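Local coordinates for uncharacterized protein (Deinococcus radiodurans, PDB 3GG7) that binds manganese and is probably a TatD-type metal-dependent hydrolase acting on ester bonds, although its substrate is not established, at residues A[131-134]-A[135-138]; A[205-208]-A[209-213]; A[223-227]-A[228-232]. One frame throughout, in Å; residues are numbered along the deposited sequence.

How the contacts relate
All three contacts are local, formed by residues a few positions apart in one TIM-barrel chain of the TatD family, and they follow one another along the sequence. Contact 1 and contact 2 lie on opposite sides of the chain's centre, their centres 31 Å apart, and both lie at some distance from the manganese held by His7, His9, Glu86 and Asp196: Val132 of contact 1 has its side chain about 13 Å from the metal, Ala207 of contact 2 about 11 Å. Contact 3 lies away from the metal sites. Helix 212-223 runs from contact 2 to contact 3; their nearest atoms are about 6 Å apart.

Contact 1. Residues A[131-134]-A[135-138]; sequences EVLN and CLEA
Val132 and Leu136 lie side by side one turn apart on helix 129-138, pointing the same way, with Val132 CG1 4.0 Å from Leu136 CD1. With chi1 of Val132 at 165°, opposite the backbone N, CG1 rather than CG2 is the methyl brought up to the leucine. Leu133 adds a looser touch, its CD2 4.3 Å from that same Leu136 CD1. Leu136 CG also settles 3.4 Å from Val132 O, the carbonyl that accepts Leu136 N at 2.9 Å. Packing is closest on this inner side: Val132 and Leu136 both rest on Ile123 of strand 119-124, and Cys135 is set among Phe103, Phe106 and Leu110 of helix 99-115. Strand 119-124, helix 129-138 and strand 143-148 form one beta-alpha-beta unit of the TIM barrel, and the helix turns its apolar residues to the strands and to its neighbours. Strand 119-124 ends in His124, predicted to bind a second metal, whose side chain is about 7 Å from that of Val132. Leu133 also touches Ala160 and Arg159 of helix 154-162. The outer side is polar and looser. Asn134 and Glu137 are exposed and touch each other's segment mainly through CB and backbone, while their polar ends turn to one partner: Arg159 NH2 donates a hydrogen bond to Asn134 OD1 and forms a salt bridge with Glu137 OE2. Ala138 offers solvent only a methyl, 3.4 Å from Asn134 O. Along the backbone, Glu137 N meets Leu133 O at 2.8 Å, and Ala138 N reaches Asn134 O at 3.0 Å with a more bent angle of 145°.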
loop_
_atom_site.group_PDB
_atom_site.type_symbol
_atom_site.label_atom_id
_atom_site.label_comp_id
_atom_site.label_asym_id
_atom_site.label_seq_id
_atom_site.Cartn_x
_atom_site.Cartn_y
_atom_site.Cartn_z
ATOM N N GLU A 131 -6.003 -14.938 -5.834
ATOM C CA GLU A 131 -6.815 -14.270 -6.845
ATOM C C GLU A 131 -6.164 -12.963 -7.277
ATOM O O GLU A 131 -6.157 -12.628 -8.446
ATOM C CB GLU A 131 -8.242 -14.021 -6.346
ATOM C CG GLU A 131 -9.081 -15.307 -6.113
ATOM C CD GLU A 131 -8.595 -16.183 -4.972
ATOM O OE1 GLU A 131 -8.259 -15.659 -3.881
ATOM O OE2 GLU A 131 -8.557 -17.439 -5.165
ATOM N N VAL A 132 -5.596 -12.240 -6.320
ATOM C CA VAL A 132 -4.838 -11.023 -6.662
ATOM C C VAL A 132 -3.668 -11.363 -7.599
ATOM O O VAL A 132 -3.458 -10.703 -8.612
ATOM C CB VAL A 132 -4.377 -10.250 -5.408
ATOM C CG1 VAL A 132 -3.298 -9.208 -5.770
ATOM C CG2 VAL A 132 -5.599 -9.574 -4.745
ATOM N N LEU A 133 -2.944 -12.432 -7.265
ATOM C CA LEU A 133 -1.818 -12.834 -8.097
ATOM C C LEU A 133 -2.259 -13.269 -9.491
ATOM O O LEU A 133 -1.583 -12.962 -10.471
ATOM C CB LEU A 133 -1.001 -13.922 -7.412
ATOM C CG LEU A 133 -0.298 -13.501 -6.117
ATOM C CD1 LEU A 133 0.502 -14.624 -5.522
ATOM C CD2 LEU A 133 0.589 -12.308 -6.366
ATOM N N ASN A 134 -3.392 -13.951 -9.603
ATOM C CA ASN A 134 -3.931 -14.316 -10.929
ATOM C C ASN A 134 -4.195 -13.052 -11.745
ATOM O O ASN A 134 -3.854 -12.957 -12.937
ATOM C CB ASN A 134 -5.205 -15.171 -10.805
ATOM C CG ASN A 134 -4.917 -16.568 -10.274
ATOM O OD1 ASN A 134 -3.792 -17.026 -10.334
ATOM N ND2 ASN A 134 -5.928 -17.220 -9.716
ATOM N N CYS A 135 -4.749 -12.032 -11.086
ATOM C CA CYS A 135 -5.045 -10.764 -11.779
ATOM C C CYS A 135 -3.775 -10.071 -12.230
ATOM O O CYS A 135 -3.738 -9.522 -13.305
ATOM C CB CYS A 135 -5.864 -9.799 -10.889
ATOM S SG CYS A 135 -7.545 -10.322 -10.534
ATOM N N LEU A 136 -2.757 -10.060 -11.381
ATOM C CA LEU A 136 -1.501 -9.398 -11.710
ATOM C C LEU A 136 -0.800 -10.157 -12.835
ATOM O O LEU A 136 -0.222 -9.540 -13.726
ATOM C CB LEU A 136 -0.585 -9.319 -10.502
ATOM C CG LEU A 136 -1.063 -8.356 -9.412
ATOM C CD1 LEU A 136 -0.173 -8.458 -8.186
ATOM C CD2 LEU A 136 -1.118 -6.925 -9.936
ATOM N N GLU A 137 -0.846 -11.480 -12.767
ATOM C CA GLU A 137 -0.221 -12.298 -13.826
ATOM C C GLU A 137 -0.889 -12.040 -15.177
ATOM O O GLU A 137 -0.222 -12.044 -16.219
ATOM C CB GLU A 137 -0.282 -13.778 -13.494
ATOM C CG GLU A 137 0.531 -14.591 -14.478
ATOM C CD GLU A 137 0.851 -15.975 -13.994
ATOM O OE1 GLU A 137 1.767 -16.585 -14.588
ATOM O OE2 GLU A 137 0.203 -16.453 -13.044
ATOM N N ALA A 138 -2.197 -11.803 -15.159
ATOM C CA ALA A 138 -2.975 -11.546 -16.366
ATOM C C ALA A 138 -2.794 -10.126 -16.907
ATOM O O ALA A 138 -3.137 -9.839 -18.059
ATOM C CB ALA A 138 -4.446 -11.814 -16.096
#

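Contact 2. Residues A[205-208]-A[209-213]; sequences QAAL and PWDVK
Leu208 lies over one face of the Trp210 indole, the two side chains side by side and pointing the same way. Its CB stands 4.0 Å from the centroid of the six-membered ring and only 17° off the ring normal, a CH-pi contact, while CD1 runs on to meet Trp210 CZ2 at 3.6 Å. Trp210 carries its CG between the backbone N and the carbonyl carbon (chi1 42°), a cramped rotamer that swings the indole back beside Leu208. The ring also packs on Ala22 and Cys23 of helix 16-25 and forms a cation-pi pair with Arg26. Pro209, between the two, is pressed against Leu208, with CD 3.4 Å from Leu208 CB, and its ring packs on Val8 of strand 4-8 and on Val19 of helix 16-25. Asp211 turns toward the preceding residues instead: Leu208 N donates to Asp211 OD2 at 2.9 Å, nearly straight (164°) but from above the carboxylate plane. In return Asp211 N donates to Leu208 O, also at 2.9 Å. This reciprocal pair closes the 3-10 turn that leads from the loop after strand 205-206 into helix 212-223. The carboxylate accepts the N-H of Leu208, which would probably favour its charged form.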
loop_
_atom_site.group_PDB
_atom_site.type_symbol
_atom_site.label_atom_id
_atom_site.label_comp_id
_atom_site.label_asym_id
_atom_site.label_seq_id
_atom_site.Cartn_x
_atom_site.Cartn_y
_atom_site.Cartn_z
ATOM N N GLN A 205 -4.759 1.857 20.082
ATOM C CA GLN A 205 -4.857 3.225 19.588
ATOM C C GLN A 205 -4.472 3.234 18.120
ATOM O O GLN A 205 -3.603 2.487 17.727
ATOM C CB GLN A 205 -3.909 4.132 20.373
ATOM C CG GLN A 205 -4.239 4.182 21.871
ATOM C CD GLN A 205 -5.532 4.899 22.164
ATOM O OE1 GLN A 205 -5.917 5.824 21.463
ATOM N NE2 GLN A 205 -6.188 4.499 23.249
ATOM N N ALA A 206 -5.108 4.082 17.325
ATOM C CA ALA A 206 -4.809 4.146 15.887
ATOM C C ALA A 206 -3.338 4.494 15.660
ATOM O O ALA A 206 -2.807 5.414 16.301
ATOM C CB ALA A 206 -5.690 5.164 15.223
ATOM N N ALA A 207 -2.683 3.759 14.777
ATOM C CA ALA A 207 -1.315 4.068 14.363
ATOM C C ALA A 207 -1.196 5.409 13.658
ATOM O O ALA A 207 -2.127 5.840 12.947
ATOM C CB ALA A 207 -0.779 2.993 13.461
ATOM N N LEU A 208 -0.070 6.073 13.914
ATOM C CA LEU A 208 0.355 7.276 13.196
ATOM C C LEU A 208 1.550 6.939 12.330
ATOM O O LEU A 208 2.273 5.970 12.603
ATOM C CB LEU A 208 0.739 8.381 14.189
ATOM C CG LEU A 208 -0.444 8.955 14.950
ATOM C CD1 LEU A 208 0.110 9.675 16.188
ATOM C CD2 LEU A 208 -1.255 9.882 14.026
ATOM N N PRO A 209 1.800 7.731 11.269
ATOM C CA PRO A 209 2.892 7.398 10.343
ATOM C C PRO A 209 4.254 7.199 10.997
ATOM O O PRO A 209 5.031 6.328 10.569
ATOM C CB PRO A 209 2.903 8.576 9.364
ATOM C CG PRO A 209 1.515 9.087 9.393
ATOM C CD PRO A 209 0.998 8.865 10.793
ATOM N N TRP A 210 4.547 7.964 12.033
ATOM C CA TRP A 210 5.851 7.881 12.639
ATOM C C TRP A 210 6.007 6.639 13.535
ATOM O O TRP A 210 7.111 6.345 14.001
ATOM C CB TRP A 210 6.237 9.196 13.348
ATOM C CG TRP A 210 5.172 9.867 14.142
ATOM C CD1 TRP A 210 4.992 9.799 15.494
ATOM C CD2 TRP A 210 4.157 10.743 13.650
ATOM N NE1 TRP A 210 3.936 10.570 15.867
ATOM C CE2 TRP A 210 3.398 11.167 14.758
ATOM C CE3 TRP A 210 3.810 11.216 12.378
ATOM C CZ2 TRP A 210 2.302 12.027 14.628
ATOM C CZ3 TRP A 210 2.733 12.068 12.250
ATOM C CH2 TRP A 210 1.980 12.462 13.363
ATOM N N ASP A 211 4.938 5.851 13.701
ATOM C CA ASP A 211 5.053 4.544 14.346
ATOM C C ASP A 211 5.814 3.572 13.447
ATOM O O ASP A 211 6.125 2.434 13.853
ATOM C CB ASP A 211 3.669 3.935 14.636
ATOM C CG ASP A 211 2.915 4.624 15.746
ATOM O OD1 ASP A 211 3.543 5.120 16.710
ATOM O OD2 ASP A 211 1.670 4.664 15.680
ATOM N N VAL A 212 6.085 3.988 12.217
ATOM C CA VAL A 212 6.917 3.205 11.292
ATOM C C VAL A 212 8.339 3.022 11.829
ATOM O O VAL A 212 9.007 2.078 11.426
ATOM C CB VAL A 212 6.886 3.789 9.824
ATOM C CG1 VAL A 212 7.825 4.958 9.645
ATOM C CG2 VAL A 212 7.174 2.704 8.788
ATOM N N LYS A 213 8.791 3.904 12.731
ATOM C CA LYS A 213 10.059 3.674 13.454
ATOM C C LYS A 213 10.092 2.270 14.073
ATOM O O LYS A 213 11.137 1.609 14.054
ATOM C CB LYS A 213 10.269 4.739 14.539
ATOM C CG LYS A 213 11.707 4.762 15.068
ATOM C CD LYS A 213 11.996 5.997 15.901
ATOM C CE LYS A 213 13.398 5.923 16.497
ATOM N NZ LYS A 213 13.845 7.228 17.113
#

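Contact 3. Residues A[223-227]-A[228-232]; sequences WQIPA and SEVER
Pro226 O accepts two backbone donors: Glu229 N at 2.9 Å, from well above the carbonyl plane, and Val230 N at 3.1 Å, within it. Pro226 is at the N-cap position of helix 227-243, and its carbonyl anchors the first turn. Beside it, Pro226 CD lies 3.8 Å from Glu229 CG, the two side chains running the same way. Ile225 crosses Glu229 at about a right angle, with CD1 3.8 Å from Glu229 CB, and brings its CG1 to 3.7 Å from Val230 CG2. Trp223 meets that same methyl obliquely, CE3 3.8 Å from Val230 CG2. This joins the end of helix 212-223 to the start of the next helix across a short connection: Gln224 leaves helical geometry with positive phi, and Val230 also packs on Val216 and Leu219. On the outer side Glu229, bent at chi2 (-62°), offers OE1 to Arg232, which grips that one oxygen side-on in a salt bridge, with NE at 2.9 Å and NH2 beside it. With an alanine in place of this glutamate the carboxylate and CG go, which is likely to leave Arg232 NE and NH2 without their mate and Pro226 CD without its neighbouring methylene. Arg232 NH1 has a second acidic partner in Glu236.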
loop_
_atom_site.group_PDB
_atom_site.type_symbol
_atom_site.label_atom_id
_atom_site.label_comp_id
_atom_site.label_asym_id
_atom_site.label_seq_id
_atom_site.Cartn_x
_atom_site.Cartn_y
_atom_site.Cartn_z
ATOM N N TRP A 223 16.420 -8.904 10.294
ATOM C CA TRP A 223 17.526 -8.936 9.346
ATOM C C TRP A 223 18.883 -9.016 10.046
ATOM O O TRP A 223 19.892 -9.326 9.413
ATOM C CB TRP A 223 17.505 -7.694 8.460
ATOM C CG TRP A 223 16.396 -7.651 7.430
ATOM C CD1 TRP A 223 15.539 -8.652 7.070
ATOM C CD2 TRP A 223 16.063 -6.528 6.605
ATOM N NE1 TRP A 223 14.682 -8.213 6.081
ATOM C CE2 TRP A 223 14.991 -6.914 5.779
ATOM C CE3 TRP A 223 16.567 -5.233 6.494
ATOM C CZ2 TRP A 223 14.422 -6.049 4.849
ATOM C CZ3 TRP A 223 15.993 -4.372 5.567
ATOM C CH2 TRP A 223 14.941 -4.791 4.753
ATOM N N GLN A 224 18.888 -8.714 11.341
ATOM C CA GLN A 224 20.112 -8.612 12.148
ATOM C C GLN A 224 21.120 -7.602 11.586
ATOM O O GLN A 224 22.316 -7.879 11.460
ATOM C CB GLN A 224 20.717 -10.006 12.394
ATOM C CG GLN A 224 19.775 -10.889 13.223
ATOM C CD GLN A 224 20.291 -12.306 13.468
ATOM O OE1 GLN A 224 20.503 -13.082 12.534
ATOM N NE2 GLN A 224 20.460 -12.647 14.726
ATOM N N ILE A 225 20.617 -6.414 11.244
ATOM C CA ILE A 225 21.462 -5.266 10.899
ATOM C C ILE A 225 20.979 -4.038 11.699
ATOM O O ILE A 225 19.865 -4.043 12.226
ATOM C CB ILE A 225 21.491 -4.973 9.379
ATOM C CG1 ILE A 225 20.157 -4.403 8.884
ATOM C CG2 ILE A 225 21.853 -6.239 8.595
ATOM C CD1 ILE A 225 20.138 -4.115 7.389
ATOM N N PRO A 226 21.822 -2.995 11.807
ATOM C CA PRO A 226 21.402 -1.822 12.568
ATOM C C PRO A 226 20.226 -1.085 11.924
ATOM O O PRO A 226 20.091 -1.087 10.695
ATOM C CB PRO A 226 22.656 -0.935 12.554
ATOM C CG PRO A 226 23.790 -1.906 12.388
ATOM C CD PRO A 226 23.249 -2.922 11.437
ATOM N N ALA A 227 19.413 -0.430 12.754
ATOM C CA ALA A 227 18.264 0.342 12.254
ATOM C C ALA A 227 18.635 1.353 11.160
ATOM O O ALA A 227 17.896 1.507 10.184
ATOM C CB ALA A 227 17.537 1.021 13.408
ATOM N N SER A 228 19.785 2.022 11.277
ATOM C CA SER A 228 20.211 2.974 10.250
ATOM C C SER A 228 20.402 2.306 8.880
ATOM O O SER A 228 20.122 2.906 7.849
ATOM C CB SER A 228 21.509 3.693 10.662
ATOM O OG SER A 228 22.605 2.796 10.735
ATOM N N GLU A 229 20.877 1.064 8.864
ATOM C CA GLU A 229 21.105 0.365 7.587
ATOM C C GLU A 229 19.750 -0.056 7.017
ATOM O O GLU A 229 19.542 -0.028 5.808
ATOM C CB GLU A 229 22.019 -0.860 7.742
ATOM C CG GLU A 229 23.379 -0.574 8.415
ATOM C CD GLU A 229 24.273 0.408 7.656
ATOM O OE1 GLU A 229 24.005 0.729 6.462
ATOM O OE2 GLU A 229 25.294 0.841 8.269
ATOM N N VAL A 230 18.837 -0.462 7.890
ATOM C CA VAL A 230 17.447 -0.716 7.447
ATOM C C VAL A 230 16.844 0.543 6.810
ATOM O O VAL A 230 16.307 0.478 5.706
ATOM C CB VAL A 230 16.554 -1.181 8.585
ATOM C CG1 VAL A 230 15.071 -1.298 8.106
ATOM C CG2 VAL A 230 17.054 -2.492 9.143
ATOM N N GLU A 231 16.986 1.697 7.469
ATOM C CA GLU A 231 16.489 2.966 6.906
ATOM C C GLU A 231 17.099 3.255 5.535
ATOM O O GLU A 231 16.397 3.682 4.604
ATOM C CB GLU A 231 16.739 4.147 7.852
ATOM C CG GLU A 231 16.034 4.029 9.178
ATOM C CD GLU A 231 16.108 5.305 10.017
ATOM O OE1 GLU A 231 16.814 6.261 9.628
ATOM O OE2 GLU A 231 15.456 5.334 11.076
ATOM N N ARG A 232 18.408 3.005 5.389
ATOM C CA ARG A 232 19.075 3.236 4.120
ATOM C C ARG A 232 18.526 2.315 3.043
ATOM O O ARG A 232 18.281 2.760 1.922
ATOM C CB ARG A 232 20.599 3.031 4.248
ATOM C CG ARG A 232 21.345 3.062 2.913
ATOM C CD ARG A 232 22.863 2.741 3.054
ATOM N NE ARG A 232 23.137 1.484 3.754
ATOM C CZ ARG A 232 23.101 0.265 3.216
ATOM N NH1 ARG A 232 22.792 0.077 1.935
ATOM N NH2 ARG A 232 23.387 -0.794 3.968
#